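Merozoite surface protein-1 (Plasmodium knowlesi strain H, PDB 1N1I) probably takes part in merozoite egress from and invasion of host erythrocytes; this C-terminal fragment holds two EGF-like domains of the GPI-anchored surface protein. Local coordinates at residues Cys77-Glu82 / Val91-Ser96. Sequence-based numbering, arbitrary orientation.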
loop_
_atom_site.group_PDB
_atom_site.type_symbol
_atom_site.label_atom_id
_atom_site.label_comp_id
_atom_site.label_asym_id
_atom_site.label_seq_id
_atom_site.Cartn_x
_atom_site.Cartn_y
_atom_site.Cartn_z
ATOM N N CYS A 77 0.922 6.849 6.378
ATOM C CA CYS A 77 0.330 7.127 5.081
ATOM C C CYS A 77 -1.102 7.553 5.324
ATOM O O CYS A 77 -1.809 6.953 6.138
ATOM C CB CYS A 77 0.327 5.871 4.210
ATOM S SG CYS A 77 1.924 5.033 4.020
ATOM N N LYS A 78 -1.524 8.594 4.622
ATOM C CA LYS A 78 -2.886 9.083 4.736
ATOM C C LYS A 78 -3.484 9.369 3.376
ATOM O O LYS A 78 -2.867 10.021 2.545
ATOM C CB LYS A 78 -2.938 10.366 5.565
ATOM C CG LYS A 78 -2.900 10.154 7.063
ATOM C CD LYS A 78 -3.050 11.491 7.775
ATOM C CE LYS A 78 -3.199 11.322 9.274
ATOM N NZ LYS A 78 -3.327 12.642 9.951
ATOM N N CYS A 79 -4.693 8.876 3.149
ATOM C CA CYS A 79 -5.375 9.118 1.886
ATOM C C CYS A 79 -6.206 10.402 2.097
ATOM O O CYS A 79 -7.362 10.359 2.499
ATOM C CB CYS A 79 -6.258 7.905 1.525
ATOM S SG CYS A 79 -5.373 6.300 1.582
ATOM N N THR A 80 -5.594 11.548 1.819
ATOM C CA THR A 80 -6.241 12.841 2.017
ATOM C C THR A 80 -7.573 13.034 1.319
ATOM O O THR A 80 -8.395 13.827 1.770
ATOM C CB THR A 80 -5.318 13.996 1.589
ATOM O OG1 THR A 80 -5.024 13.882 0.193
ATOM C CG2 THR A 80 -4.018 13.959 2.371
ATOM N N LYS A 81 -7.792 12.340 0.212
ATOM C CA LYS A 81 -9.055 12.501 -0.502
ATOM C C LYS A 81 -10.226 12.159 0.427
ATOM O O LYS A 81 -10.192 11.169 1.170
ATOM C CB LYS A 81 -9.088 11.609 -1.751
ATOM C CG LYS A 81 -10.357 11.765 -2.570
ATOM C CD LYS A 81 -10.432 13.144 -3.195
ATOM C CE LYS A 81 -11.844 13.473 -3.660
ATOM N NZ LYS A 81 -12.401 12.441 -4.578
ATOM N N GLU A 82 -11.258 12.991 0.403
ATOM C CA GLU A 82 -12.411 12.742 1.242
ATOM C C GLU A 82 -13.242 11.640 0.606
ATOM O O GLU A 82 -13.862 11.834 -0.442
ATOM C CB GLU A 82 -13.249 14.014 1.393
ATOM C CG GLU A 82 -14.454 13.872 2.319
ATOM C CD GLU A 82 -14.082 13.324 3.686
ATOM O OE1 GLU A 82 -12.918 13.493 4.110
ATOM O OE2 GLU A 82 -14.959 12.725 4.343
ATOM N N VAL A 91 -0.857 1.323 2.219
ATOM C CA VAL A 91 -0.091 0.873 1.061
ATOM C C VAL A 91 -1.039 1.004 -0.130
ATOM O O VAL A 91 -0.605 1.162 -1.274
ATOM C CB VAL A 91 0.394 -0.590 1.216
ATOM C CG1 VAL A 91 0.873 -1.130 -0.125
ATOM C CG2 VAL A 91 1.539 -0.648 2.220
ATOM N N PHE A 92 -2.338 0.955 0.172
ATOM C CA PHE A 92 -3.400 1.102 -0.817
ATOM C C PHE A 92 -4.417 2.131 -0.334
ATOM O O PHE A 92 -4.704 2.216 0.861
ATOM C CB PHE A 92 -4.129 -0.227 -1.033
ATOM C CG PHE A 92 -3.444 -1.149 -1.995
ATOM C CD1 PHE A 92 -3.433 -0.870 -3.364
ATOM C CD2 PHE A 92 -2.816 -2.303 -1.543
ATOM C CE1 PHE A 92 -2.798 -1.726 -4.277
ATOM C CE2 PHE A 92 -2.171 -3.170 -2.448
ATOM C CZ PHE A 92 -2.171 -2.876 -3.824
ATOM N N CYS A 93 -4.954 2.925 -1.250
ATOM C CA CYS A 93 -5.974 3.890 -0.878
ATOM C C CYS A 93 -7.270 3.476 -1.559
ATOM O O CYS A 93 -7.327 3.370 -2.785
ATOM C CB CYS A 93 -5.606 5.312 -1.316
ATOM S SG CYS A 93 -4.441 6.191 -0.225
ATOM N N SER A 94 -8.297 3.183 -0.743
ATOM C CA SER A 94 -9.644 2.803 -1.204
ATOM C C SER A 94 -10.079 3.822 -2.235
ATOM O O SER A 94 -9.515 4.916 -2.304
ATOM C CB SER A 94 -10.669 2.893 -0.084
ATOM O OG SER A 94 -10.121 2.529 1.163
ATOM N N SER A 95 -11.078 3.486 -3.045
ATOM C CA SER A 95 -11.541 4.458 -4.031
ATOM C C SER A 95 -12.831 5.054 -3.485
ATOM O O SER A 95 -13.573 4.396 -2.737
ATOM C CB SER A 95 -11.785 3.814 -5.404
ATOM O OG SER A 95 -11.601 4.752 -6.462
ATOM N N SER A 96 -13.081 6.309 -3.844
ATOM C CA SER A 96 -14.266 7.014 -3.379
ATOM C C SER A 96 -15.185 7.488 -4.500
ATOM O O SER A 96 -14.736 7.781 -5.623
ATOM C CB SER A 96 -13.863 8.216 -2.509
ATOM O OG SER A 96 -13.196 9.215 -3.263
#
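Cys79 and Cys93 are joined covalently, SG to SG at 2.0 Å, and this disulfide is the tightly packed part of the contact. Small EGF-like domains have little hydrophobic core and rely on such cross-links; this one is the last disulfide of the second domain. Both CB atoms point toward the opposite segment, and each sulfur, beside its own backbone N and anti to the carbonyl carbon, meets the other between them. The bridge closes with a chi3 of -92°, close to the unstrained right angle, and spans CA atoms 5.9 Å apart. Ser84 and Pro86 pack on Cys79, Glu64 and Ala65 on Cys93, while Cys77 is tied to Cys61 by another disulfide. Beyond the bridge the chains run on in nearly the same direction, 7° apart, but touch sparsely. On this loose, exposed flank the Lys81 chain, bent at chi2 and chi4, brings NZ to 3.6 Å from Ser96 OG, too far for a hydrogen bond, and Ser96 itself is poorly ordered. The covalent link thus ties strand 92-93 to the residue just after strand 75-78; with no hydrogen bond between the segments to back it up, it would be expected to form and persist under the oxidising conditions of the secretory pathway and cell surface.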